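Hypothetical protein (Pseudomonas syringae pv. tomato, PDB 2OT9) is of unknown function but belongs to the YaeQ family, within the PD-(D/E)XK clan of nuclease-like folds. Local coordinates at residues L14-D18 and V152-G157; R43-Y47 and P67-E71; V127-V132 and L172-E178. All coordinates share one frame; numbering follows the deposited sequence.

Contact 1: L14-D18 and V152-G157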
ATOM      1  N   LEU A  14     -12.219  -6.161  -7.750  1.00 23.89           N
ATOM      2  CA  LEU A  14     -11.629  -4.910  -8.229  1.00 24.01           C
ATOM      3  C   LEU A  14     -12.211  -4.478  -9.570  1.00 23.92           C
ATOM      4  O   LEU A  14     -12.232  -5.269 -10.529  1.00 24.04           O
ATOM      5  CB  LEU A  14     -10.106  -5.088  -8.336  1.00 23.64           C
ATOM      6  CG  LEU A  14      -9.250  -3.937  -8.890  1.00 24.88           C
ATOM      7  CD1 LEU A  14      -9.350  -2.675  -8.012  1.00 22.82           C
ATOM      8  CD2 LEU A  14      -7.805  -4.404  -9.052  1.00 24.79           C
ATOM      9  N   THR A  15     -12.709  -3.240  -9.621  1.00 24.26           N
ATOM     10  CA  THR A  15     -13.218  -2.607 -10.847  1.00 24.49           C
ATOM     11  C   THR A  15     -12.457  -1.289 -11.012  1.00 25.35           C
ATOM     12  O   THR A  15     -12.860  -0.239 -10.476  1.00 25.41           O
ATOM     13  CB  THR A  15     -14.746  -2.314 -10.763  1.00 24.77           C
ATOM     14  OG1 THR A  15     -15.465  -3.540 -10.587  1.00 23.54           O
ATOM     15  CG2 THR A  15     -15.233  -1.663 -12.025  1.00 24.84           C
ATOM     16  N   ASP A  16     -11.338  -1.360 -11.719  1.00 24.56           N
ATOM     17  CA  ASP A  16     -10.467  -0.206 -11.873  1.00 25.05           C
ATOM     18  C   ASP A  16     -10.730   0.381 -13.250  1.00 24.57           C
ATOM     19  O   ASP A  16     -10.246  -0.120 -14.268  1.00 24.41           O
ATOM     20  CB  ASP A  16      -9.006  -0.624 -11.664  1.00 24.49           C
ATOM     21  CG  ASP A  16      -8.011   0.502 -11.908  1.00 26.21           C
ATOM     22  OD1 ASP A  16      -8.364   1.569 -12.463  1.00 26.99           O
ATOM     23  OD2 ASP A  16      -6.837   0.301 -11.534  1.00 28.27           O
ATOM     24  N   LEU A  17     -11.533   1.438 -13.270  1.00 24.44           N
ATOM     25  CA  LEU A  17     -11.960   2.047 -14.520  1.00 24.69           C
ATOM     26  C   LEU A  17     -10.866   2.885 -15.164  1.00 25.30           C
ATOM     27  O   LEU A  17     -10.921   3.154 -16.347  1.00 25.27           O
ATOM     28  CB  LEU A  17     -13.210   2.892 -14.293  1.00 24.42           C
ATOM     29  CG  LEU A  17     -14.399   2.125 -13.722  1.00 24.14           C
ATOM     30  CD1 LEU A  17     -15.526   3.076 -13.484  1.00 22.35           C
ATOM     31  CD2 LEU A  17     -14.842   0.979 -14.642  1.00 23.76           C
ATOM     32  N   ASP A  18      -9.884   3.299 -14.377  1.00 25.48           N
ATOM     33  CA  ASP A  18      -8.756   4.080 -14.895  1.00 26.56           C
ATOM     34  C   ASP A  18      -7.792   3.223 -15.713  1.00 26.49           C
ATOM     35  O   ASP A  18      -7.246   3.687 -16.714  1.00 26.49           O
ATOM     36  CB  ASP A  18      -8.009   4.753 -13.743  1.00 27.05           C
ATOM     37  CG  ASP A  18      -8.812   5.875 -13.098  1.00 29.07           C
ATOM     38  OD1 ASP A  18      -9.834   6.303 -13.690  1.00 29.06           O
ATOM     39  OD2 ASP A  18      -8.419   6.325 -11.996  1.00 30.33           O
ATOM     40  N   VAL A 152     -13.850  -2.859  -4.562  1.00 25.90           N
ATOM     41  CA  VAL A 152     -13.107  -1.630  -4.819  1.00 25.14           C
ATOM     42  C   VAL A 152     -13.366  -1.130  -6.238  1.00 25.71           C
ATOM     43  O   VAL A 152     -13.216  -1.883  -7.214  1.00 24.92           O
ATOM     44  CB  VAL A 152     -11.588  -1.829  -4.598  1.00 25.27           C
ATOM     45  CG1 VAL A 152     -10.783  -0.587  -5.049  1.00 23.58           C
ATOM     46  CG2 VAL A 152     -11.290  -2.144  -3.118  1.00 25.41           C
HETATM   47  N   MSE A 153     -13.780   0.132  -6.341  1.00 25.32           N
HETATM   48  CA  MSE A 153     -13.871   0.804  -7.627  1.00 25.38           C
HETATM   49  C   MSE A 153     -12.863   1.948  -7.637  1.00 25.50           C
HETATM   50  O   MSE A 153     -12.781   2.734  -6.677  1.00 25.06           O
HETATM   51  CB  MSE A 153     -15.280   1.322  -7.898  1.00 25.69           C
HETATM   52  CG  MSE A 153     -15.378   2.191  -9.177  1.00 27.89           C
HETATM   53 SE   MSE A 153     -17.201   2.600  -9.679  0.45 30.55          SE
HETATM   54  CE  MSE A 153     -17.643   0.877 -10.426  1.00 32.26           C
ATOM     55  N   ILE A 154     -12.083   2.022  -8.710  1.00 24.80           N
ATOM     56  CA  ILE A 154     -11.113   3.111  -8.883  1.00 24.70           C
ATOM     57  C   ILE A 154     -11.539   3.938 -10.096  1.00 25.13           C
ATOM     58  O   ILE A 154     -11.614   3.427 -11.236  1.00 24.62           O
ATOM     59  CB  ILE A 154      -9.664   2.563  -9.024  1.00 24.46           C
ATOM     60  CG1 ILE A 154      -9.313   1.677  -7.807  1.00 23.92           C
ATOM     61  CG2 ILE A 154      -8.643   3.714  -9.203  1.00 25.38           C
ATOM     62  CD1 ILE A 154      -7.917   1.034  -7.858  1.00 21.58           C
ATOM     63  N   SER A 155     -11.844   5.207  -9.841  1.00 24.91           N
ATOM     64  CA  SER A 155     -12.333   6.102 -10.877  1.00 26.06           C
ATOM     65  C   SER A 155     -11.738   7.503 -10.721  1.00 26.36           C
ATOM     66  O   SER A 155     -11.818   8.109  -9.648  1.00 26.06           O
ATOM     67  CB  SER A 155     -13.865   6.146 -10.826  1.00 25.79           C
ATOM     68  OG  SER A 155     -14.384   6.999 -11.832  1.00 28.90           O
ATOM     69  N   GLU A 156     -11.130   8.006 -11.794  1.00 26.91           N
ATOM     70  CA  GLU A 156     -10.485   9.323 -11.779  1.00 27.91           C
ATOM     71  C   GLU A 156      -9.529   9.500 -10.586  1.00 27.92           C
ATOM     72  O   GLU A 156      -9.492  10.563  -9.947  1.00 28.62           O
ATOM     73  CB  GLU A 156     -11.549  10.436 -11.839  1.00 28.19           C
ATOM     74  CG  GLU A 156     -12.460  10.322 -13.072  1.00 30.99           C
ATOM     75  CD  GLU A 156     -13.436  11.483 -13.245  0.80 34.65           C
ATOM     76  OE1 GLU A 156     -13.422  12.423 -12.419  0.80 36.50           O
ATOM     77  OE2 GLU A 156     -14.218  11.456 -14.227  0.80 36.31           O
ATOM     78  N   GLY A 157      -8.773   8.446 -10.275  1.00 27.22           N
ATOM     79  CA  GLY A 157      -7.781   8.503  -9.204  1.00 27.00           C
ATOM     80  C   GLY A 157      -8.327   8.297  -7.796  1.00 26.81           C
ATOM     81  O   GLY A 157      -7.541   8.171  -6.842  1.00 27.09           O
TER
HETATM   82  O   HOH W   1     -15.665  -3.962  -7.855  1.00 26.48           O
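Leu14, Val152 and Ile154 meet on the buried face of two parallel neighbouring strands, 6-16 and 147-155, in the mixed sheet of this PD-(D/E)XK-clan protein. One methyl does the touching for the leucine: CD1 of Leu14 lies 3.9 Å from CG1 of Val152 and 4.0 Å from CD1 of Ile154. With its CG anti to the backbone N (chi1 177°), Leu14 leans over the partner strand. Branched aliphatic residues suit this face, which Val159 and Val161 of the next strand extend beyond Val152. Asp16 also lies here, its carboxylate across Ile154, with Asp16 OD1 3.8 Å from Ile154 CB; its OD2 is paired in a salt bridge with Arg179.

The ladder is knit by Thr15 N to Val152 O, Ile154 N to Thr15 O and Leu17 N to Ile154 O. The other face is looser. There CG2 of Thr15 runs beside Met153, present as selenomethionine, and reaches Met153 CE at 3.8 Å. CD1 of exposed Leu17 comes only to 4.2 Å from Met153 SE. A water joins Thr15 OG1 to Val152 O.

Past the last strand pair, Asp18 grips the turn with both carboxylate oxygens: OD1 accepts from Glu156 N at 2.9 Å and OD2 from Gly157 N at 2.8 Å, each through its syn lone pair. The turn takes positive phi at both residues; glycine adopts it readily, whereas Glu156 sits there with its CB directed away from strand 6-16. Two successive N-H groups on one carboxylate hold it against rotation, and their dipoles would be expected to stabilise its negative charge.

Contact 2: R43-Y47 and P67-E71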
ATOM      1  N   ARG A  43      -1.656  -1.476   3.426  1.00 21.71           N
ATOM      2  CA  ARG A  43      -1.120  -2.500   2.503  1.00 22.42           C
ATOM      3  C   ARG A  43      -2.191  -3.052   1.547  1.00 21.87           C
ATOM      4  O   ARG A  43      -1.912  -3.289   0.367  1.00 21.01           O
ATOM      5  CB  ARG A  43      -0.480  -3.655   3.278  1.00 22.56           C
ATOM      6  CG  ARG A  43       0.811  -3.266   3.975  1.00 25.01           C
ATOM      7  CD  ARG A  43       1.767  -4.458   4.060  1.00 28.94           C
ATOM      8  NE  ARG A  43       1.253  -5.527   4.913  1.00 29.45           N
ATOM      9  CZ  ARG A  43       1.746  -6.764   4.952  1.00 34.18           C
ATOM     10  NH1 ARG A  43       1.205  -7.664   5.780  1.00 34.68           N
ATOM     11  NH2 ARG A  43       2.775  -7.105   4.167  1.00 34.10           N
ATOM     12  N   LEU A  44      -3.403  -3.275   2.062  1.00 22.34           N
ATOM     13  CA  LEU A  44      -4.517  -3.756   1.214  1.00 22.77           C
ATOM     14  C   LEU A  44      -4.942  -2.726   0.162  1.00 23.20           C
ATOM     15  O   LEU A  44      -5.247  -3.082  -0.993  1.00 22.95           O
ATOM     16  CB  LEU A  44      -5.742  -4.149   2.059  1.00 23.56           C
ATOM     17  CG  LEU A  44      -5.552  -5.172   3.178  1.00 23.20           C
ATOM     18  CD1 LEU A  44      -6.905  -5.469   3.858  1.00 24.23           C
ATOM     19  CD2 LEU A  44      -4.907  -6.433   2.681  1.00 24.37           C
ATOM     20  N   LEU A  45      -4.976  -1.453   0.551  1.00 22.87           N
ATOM     21  CA  LEU A  45      -5.274  -0.384  -0.413  1.00 23.26           C
ATOM     22  C   LEU A  45      -4.201  -0.350  -1.501  1.00 22.85           C
ATOM     23  O   LEU A  45      -4.518  -0.211  -2.672  1.00 22.13           O
ATOM     24  CB  LEU A  45      -5.316   0.980   0.289  1.00 23.19           C
ATOM     25  CG  LEU A  45      -6.556   1.280   1.135  1.00 25.34           C
ATOM     26  CD1 LEU A  45      -6.335   2.571   1.944  1.00 26.84           C
ATOM     27  CD2 LEU A  45      -7.796   1.375   0.249  1.00 26.92           C
ATOM     28  N   ALA A  46      -2.927  -0.461  -1.106  1.00 22.03           N
ATOM     29  CA  ALA A  46      -1.815  -0.469  -2.081  1.00 22.82           C
ATOM     30  C   ALA A  46      -1.947  -1.638  -3.064  1.00 22.61           C
ATOM     31  O   ALA A  46      -1.695  -1.498  -4.259  1.00 22.86           O
ATOM     32  CB  ALA A  46      -0.446  -0.555  -1.344  1.00 21.59           C
ATOM     33  N   TYR A  47      -2.297  -2.803  -2.536  1.00 22.99           N
ATOM     34  CA  TYR A  47      -2.517  -3.991  -3.359  1.00 23.45           C
ATOM     35  C   TYR A  47      -3.558  -3.735  -4.455  1.00 23.91           C
ATOM     36  O   TYR A  47      -3.325  -4.082  -5.621  1.00 24.06           O
ATOM     37  CB  TYR A  47      -2.940  -5.194  -2.486  1.00 23.78           C
ATOM     38  CG  TYR A  47      -3.005  -6.488  -3.273  1.00 22.73           C
ATOM     39  CD1 TYR A  47      -1.844  -7.187  -3.596  1.00 21.96           C
ATOM     40  CD2 TYR A  47      -4.227  -6.989  -3.718  1.00 22.95           C
ATOM     41  CE1 TYR A  47      -1.893  -8.351  -4.340  1.00 23.89           C
ATOM     42  CE2 TYR A  47      -4.296  -8.156  -4.459  1.00 24.24           C
ATOM     43  CZ  TYR A  47      -3.124  -8.833  -4.767  1.00 24.58           C
ATOM     44  OH  TYR A  47      -3.178  -9.984  -5.502  1.00 26.59           O
ATOM     45  N   PRO A  67      10.012  -5.133   1.290  1.00 24.23           N
ATOM     46  CA  PRO A  67       9.008  -4.070   1.349  1.00 23.54           C
ATOM     47  C   PRO A  67       7.675  -4.599   1.872  1.00 23.56           C
ATOM     48  O   PRO A  67       7.530  -5.804   2.083  1.00 23.54           O
ATOM     49  CB  PRO A  67       8.849  -3.671  -0.112  1.00 24.18           C
ATOM     50  CG  PRO A  67       9.140  -4.948  -0.874  1.00 23.54           C
ATOM     51  CD  PRO A  67      10.109  -5.743  -0.050  1.00 24.16           C
ATOM     52  N   ALA A  68       6.705  -3.702   2.026  1.00 22.43           N
ATOM     53  CA  ALA A  68       5.328  -4.057   2.320  1.00 21.76           C
ATOM     54  C   ALA A  68       4.724  -4.843   1.157  1.00 21.77           C
ATOM     55  O   ALA A  68       4.051  -5.860   1.367  1.00 21.46           O
ATOM     56  CB  ALA A  68       4.527  -2.799   2.597  1.00 21.87           C
ATOM     57  N   LEU A  69       4.996  -4.387  -0.072  1.00 21.11           N
ATOM     58  CA  LEU A  69       4.593  -5.125  -1.273  1.00 21.63           C
ATOM     59  C   LEU A  69       5.645  -4.980  -2.375  1.00 21.60           C
ATOM     60  O   LEU A  69       6.372  -3.971  -2.443  1.00 21.65           O
ATOM     61  CB  LEU A  69       3.243  -4.636  -1.808  1.00 20.92           C
ATOM     62  CG  LEU A  69       1.991  -4.508  -0.934  1.00 23.57           C
ATOM     63  CD1 LEU A  69       1.972  -3.174  -0.185  1.00 23.07           C
ATOM     64  CD2 LEU A  69       0.743  -4.614  -1.817  1.00 21.88           C
ATOM     65  N   TRP A  70       5.724  -5.977  -3.251  1.00 21.66           N
ATOM     66  CA  TRP A  70       6.586  -5.855  -4.417  1.00 21.74           C
ATOM     67  C   TRP A  70       6.111  -6.660  -5.607  1.00 22.09           C
ATOM     68  O   TRP A  70       5.488  -7.709  -5.463  1.00 22.04           O
ATOM     69  CB  TRP A  70       8.074  -6.153  -4.129  1.00 21.88           C
ATOM     70  CG  TRP A  70       8.379  -7.399  -3.365  1.00 21.82           C
ATOM     71  CD1 TRP A  70       7.503  -8.384  -2.994  1.00 22.96           C
ATOM     72  CD2 TRP A  70       9.672  -7.814  -2.889  1.00 22.39           C
ATOM     73  NE1 TRP A  70       8.172  -9.370  -2.305  1.00 22.59           N
ATOM     74  CE2 TRP A  70       9.499  -9.043  -2.222  1.00 21.61           C
ATOM     75  CE3 TRP A  70      10.955  -7.255  -2.953  1.00 21.63           C
ATOM     76  CZ2 TRP A  70      10.563  -9.730  -1.626  1.00 23.29           C
ATOM     77  CZ3 TRP A  70      12.019  -7.942  -2.358  1.00 23.74           C
ATOM     78  CH2 TRP A  70      11.813  -9.164  -1.706  1.00 23.11           C
ATOM     79  N   GLU A  71       6.387  -6.122  -6.787  1.00 22.50           N
ATOM     80  CA  GLU A  71       6.141  -6.821  -8.031  1.00 23.24           C
ATOM     81  C   GLU A  71       7.510  -7.183  -8.594  1.00 23.32           C
ATOM     82  O   GLU A  71       8.362  -6.306  -8.773  1.00 22.67           O
ATOM     83  CB  GLU A  71       5.392  -5.897  -8.989  1.00 23.93           C
ATOM     84  CG  GLU A  71       5.012  -6.508 -10.333  1.00 26.33           C
ATOM     85  CD  GLU A  71       4.514  -5.469 -11.330  1.00 29.46           C
ATOM     86  OE1 GLU A  71       4.074  -4.378 -10.919  1.00 32.53           O
ATOM     87  OE2 GLU A  71       4.555  -5.745 -12.541  1.00 30.79           O
TER
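The guanidinium of Arg43 meets Ala68 O at its edge, near its own plane, and the Tyr47 ring likewise has CD2 of Leu69 at its edge; Phe57 meets that ring with the planes about 20° apart. On the strand side, CD of Pro67 lies over one face of the Trp70 indole, 3.4 Å above the plane and offset toward the rim. This is helix-on-sheet packing: helix 37-49 rests against the start of strand 69-72, where Ala68 and Leu69 both face Ile82 in a classic beta bulge. The Ala68 side chain is about 6 Å from the bound meso-tartaric acid, so this buried packing lies beside that pocket.

Leucine suits the centre because its two methyls part to reach successive helix residues. Leu69 CD1 meets CB of Ala46 at 3.7 Å, and Leu69 CD2 meets CB of Tyr47 at 3.8 Å. Small alanines let the backbones draw near: Ala46 turns only a methyl toward the leucine, and the Ala68 methyl packs against CG and CD of Arg43.

The arginine suits a buried place because its charge is met by a salt bridge from NE to Glu35, and its NH2 donates to Gly58 O. Bends at chi2 (-149°) and chi3 (-66°) carry its chain past Ala68. From there Arg43 NH2 makes a weak hydrogen bond to Ala68 O, 3.3 Å away.

Contact 3: V127-V132 and L172-E178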
ATOM      1  N   VAL A 127      10.380   7.880  -7.567  1.00 24.66           N
ATOM      2  CA  VAL A 127       9.795   7.659  -6.249  1.00 23.62           C
ATOM      3  C   VAL A 127       8.471   8.417  -6.195  1.00 23.70           C
ATOM      4  O   VAL A 127       8.395   9.587  -6.574  1.00 23.26           O
ATOM      5  CB  VAL A 127      10.749   8.077  -5.098  1.00 23.28           C
ATOM      6  CG1 VAL A 127      10.061   7.941  -3.731  1.00 22.44           C
ATOM      7  CG2 VAL A 127      12.041   7.252  -5.147  1.00 24.07           C
ATOM      8  N   ASN A 128       7.431   7.733  -5.732  1.00 22.95           N
ATOM      9  CA  ASN A 128       6.067   8.232  -5.797  1.00 23.03           C
ATOM     10  C   ASN A 128       5.448   8.067  -4.430  1.00 22.97           C
ATOM     11  O   ASN A 128       5.508   6.972  -3.863  1.00 23.96           O
ATOM     12  CB  ASN A 128       5.266   7.434  -6.843  1.00 22.24           C
ATOM     13  CG  ASN A 128       5.911   7.457  -8.209  1.00 24.11           C
ATOM     14  OD1 ASN A 128       5.662   8.367  -8.991  1.00 22.94           O
ATOM     15  ND2 ASN A 128       6.729   6.443  -8.512  1.00 22.53           N
ATOM     16  N   ILE A 129       4.893   9.144  -3.886  1.00 22.16           N
ATOM     17  CA  ILE A 129       4.427   9.153  -2.501  1.00 22.15           C
ATOM     18  C   ILE A 129       3.054   9.788  -2.424  1.00 22.76           C
ATOM     19  O   ILE A 129       2.866  10.943  -2.849  1.00 22.05           O
ATOM     20  CB  ILE A 129       5.387   9.949  -1.543  1.00 21.96           C
ATOM     21  CG1 ILE A 129       6.815   9.403  -1.600  1.00 22.33           C
ATOM     22  CG2 ILE A 129       4.845   9.941  -0.086  1.00 21.82           C
ATOM     23  CD1 ILE A 129       7.831  10.235  -0.830  1.00 21.05           C
ATOM     24  N   ALA A 130       2.096   9.032  -1.887  1.00 22.48           N
ATOM     25  CA  ALA A 130       0.751   9.535  -1.648  1.00 23.28           C
ATOM     26  C   ALA A 130       0.411   9.262  -0.190  1.00 23.51           C
ATOM     27  O   ALA A 130       0.895   8.287   0.392  1.00 24.97           O
ATOM     28  CB  ALA A 130      -0.246   8.830  -2.564  1.00 23.72           C
ATOM     29  N   ALA A 131      -0.398  10.119   0.412  1.00 24.00           N
ATOM     30  CA  ALA A 131      -0.833   9.925   1.798  1.00 24.19           C
ATOM     31  C   ALA A 131      -2.314   9.508   1.851  1.00 24.43           C
ATOM     32  O   ALA A 131      -3.141  10.037   1.101  1.00 24.53           O
ATOM     33  CB  ALA A 131      -0.623  11.198   2.592  1.00 24.30           C
ATOM     34  N   VAL A 132      -2.629   8.583   2.754  1.00 24.26           N
ATOM     35  CA  VAL A 132      -3.994   8.130   3.002  1.00 24.62           C
ATOM     36  C   VAL A 132      -4.551   8.961   4.167  1.00 24.45           C
ATOM     37  O   VAL A 132      -3.906   9.032   5.213  1.00 25.58           O
ATOM     38  CB  VAL A 132      -4.019   6.626   3.417  1.00 24.78           C
ATOM     39  CG1 VAL A 132      -5.453   6.146   3.651  1.00 24.71           C
ATOM     40  CG2 VAL A 132      -3.314   5.730   2.365  1.00 25.79           C
ATOM     41  N   LEU A 172      -6.500  10.008  -2.197  1.00 26.31           N
ATOM     42  CA  LEU A 172      -5.084  10.037  -1.848  1.00 26.64           C
ATOM     43  C   LEU A 172      -4.557  11.434  -2.080  1.00 26.44           C
ATOM     44  O   LEU A 172      -4.938  12.086  -3.042  1.00 26.08           O
ATOM     45  CB  LEU A 172      -4.307   9.038  -2.699  1.00 26.59           C
ATOM     46  CG  LEU A 172      -4.740   7.577  -2.600  1.00 27.49           C
ATOM     47  CD1 LEU A 172      -3.963   6.785  -3.637  1.00 28.32           C
ATOM     48  CD2 LEU A 172      -4.550   6.986  -1.164  1.00 28.78           C
ATOM     49  N   GLN A 173      -3.710  11.905  -1.174  1.00 26.66           N
ATOM     50  CA  GLN A 173      -3.011  13.171  -1.384  1.00 27.08           C
ATOM     51  C   GLN A 173      -1.636  12.866  -1.953  1.00 26.21           C
ATOM     52  O   GLN A 173      -0.817  12.270  -1.266  1.00 25.95           O
ATOM     53  CB  GLN A 173      -2.866  13.954  -0.075  1.00 27.58           C
ATOM     54  CG  GLN A 173      -2.090  15.292  -0.269  1.00 30.36           C
ATOM     55  CD  GLN A 173      -1.838  16.053   1.031  0.80 33.96           C
ATOM     56  OE1 GLN A 173      -1.295  15.512   1.993  0.80 36.13           O
ATOM     57  NE2 GLN A 173      -2.216  17.322   1.049  0.80 36.35           N
ATOM     58  N   TRP A 174      -1.373  13.282  -3.184  1.00 25.52           N
ATOM     59  CA  TRP A 174      -0.055  13.053  -3.800  1.00 25.28           C
ATOM     60  C   TRP A 174       0.982  14.058  -3.311  1.00 25.20           C
ATOM     61  O   TRP A 174       0.798  15.269  -3.472  1.00 24.90           O
ATOM     62  CB  TRP A 174      -0.167  13.041  -5.344  1.00 25.22           C
ATOM     63  CG  TRP A 174      -0.821  11.781  -5.772  1.00 25.39           C
ATOM     64  CD1 TRP A 174      -2.159  11.582  -5.995  1.00 26.35           C
ATOM     65  CD2 TRP A 174      -0.190  10.509  -5.942  1.00 25.46           C
ATOM     66  NE1 TRP A 174      -2.391  10.258  -6.315  1.00 26.31           N
ATOM     67  CE2 TRP A 174      -1.199   9.583  -6.289  1.00 25.75           C
ATOM     68  CE3 TRP A 174       1.145  10.062  -5.853  1.00 26.50           C
ATOM     69  CZ2 TRP A 174      -0.922   8.238  -6.550  1.00 25.99           C
ATOM     70  CZ3 TRP A 174       1.414   8.718  -6.090  1.00 26.15           C
ATOM     71  CH2 TRP A 174       0.388   7.826  -6.445  1.00 25.49           C
ATOM     72  N   LEU A 175       2.062  13.558  -2.707  1.00 23.89           N
ATOM     73  CA  LEU A 175       3.171  14.408  -2.273  1.00 24.31           C
ATOM     74  C   LEU A 175       4.243  14.551  -3.370  1.00 24.57           C
ATOM     75  O   LEU A 175       4.788  15.638  -3.587  1.00 24.10           O
ATOM     76  CB  LEU A 175       3.810  13.876  -0.978  1.00 24.24           C
ATOM     77  CG  LEU A 175       3.054  14.164   0.325  1.00 26.45           C
ATOM     78  CD1 LEU A 175       1.776  13.395   0.411  1.00 26.48           C
ATOM     79  CD2 LEU A 175       3.929  13.895   1.575  1.00 26.56           C
ATOM     80  N   THR A 176       4.533  13.449  -4.059  1.00 24.53           N
ATOM     81  CA  THR A 176       5.478  13.457  -5.174  1.00 24.68           C
ATOM     82  C   THR A 176       5.108  12.346  -6.156  1.00 24.35           C
ATOM     83  O   THR A 176       4.570  11.310  -5.752  1.00 23.87           O
ATOM     84  CB  THR A 176       6.953  13.303  -4.688  1.00 25.42           C
ATOM     85  OG1 THR A 176       7.849  13.635  -5.760  1.00 26.72           O
ATOM     86  CG2 THR A 176       7.231  11.880  -4.233  1.00 25.39           C
ATOM     87  N   GLY A 177       5.377  12.568  -7.434  1.00 23.70           N
ATOM     88  CA  GLY A 177       5.182  11.527  -8.440  1.00 24.14           C
ATOM     89  C   GLY A 177       3.708  11.239  -8.654  1.00 24.62           C
ATOM     90  O   GLY A 177       2.868  12.131  -8.492  1.00 23.97           O
ATOM     91  N   GLU A 178       3.391   9.995  -9.024  1.00 24.84           N
ATOM     92  CA  GLU A 178       2.053   9.663  -9.509  1.00 25.17           C
ATOM     93  C   GLU A 178       1.820   8.157  -9.461  1.00 25.42           C
ATOM     94  O   GLU A 178       2.748   7.368  -9.217  1.00 24.68           O
ATOM     95  CB  GLU A 178       1.874  10.151 -10.960  1.00 26.15           C
ATOM     96  CG  GLU A 178       2.839   9.515 -11.965  1.00 27.70           C
ATOM     97  CD  GLU A 178       2.636   9.976 -13.408  0.80 33.29           C
ATOM     98  OE1 GLU A 178       3.322   9.424 -14.296  0.80 35.81           O
ATOM     99  OE2 GLU A 178       1.800  10.873 -13.671  1.00 36.66           O
TER
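Asn128 OD1 accepts a hydrogen bond from Glu178 N at 2.8 Å, and Ile129 O takes two, from Leu175 N at 2.7 Å and Thr176 N at 3.2 Å. The double use of one carbonyl marks a classic beta bulge: Leu175 and Thr176 both face Ile129, and the antiparallel register slips by one residue. Ile129 N returns a bond to Thr176 O, while beyond the bulge Ala131 and Gln173 form a regular hydrogen-bonded pair. Asparagine suits its place because the amide serves two ways: while OD1 holds Glu178, ND2 donates to Asn126 OD1 and Thr102 O. Gly177 has positive phi, and a CB there would run into Asn128 OD1 and Val127 O; lacking one, the chain passes close by Asn128 and presents Glu178 N to it.

Between these pairs, Ala130 and Trp174 face each other in a non-hydrogen-bonded pair. CB of Ala130 makes a CH-pi contact over the six-membered ring of Trp174, 3.7 Å from its centroid and 8° off the normal; a small methyl is what lets the indole lie so flat. Glu178 CA sits at the rim of the opposite face, and Thr176 O meets the edge in plane. Leu172 adds its CB to Ala130 and lies alongside Val132.

On the other side of the sheet, CG2 of Thr176 is 3.6 Å from CG1 of Ile129, and CD1 of Leu175 lies 3.9 Å from CB of Ala131.

Helices cover both sides. Helix 111-117 sets Trp113 against Ile129 and Leu175, helix 37-49 brings Phe49 to Leu172 and Trp174, and strand 101-106 pairs with the other edge of strand 127-131.

From the N terminus, strand 6-16 opens contact 1, which stays open until strand 147-155 lies alongside it. Contact 2 opens and closes within that long loop, joining helix 37-49 to strand 69-72 after a short excursion. Contact 3 begins later with strand 127-131, still inside the loop of contact 1, but closes only near the C terminus, so contacts 1 and 3 cross. Contacts 2 and 3 follow in series and touch where Leu45 packs on Val132. All three reach one mixed sheet: contact 1 joins strands in one half, contact 3 joins strands nearer its middle, and contact 2 sets a helix against a strand toward the opposite end.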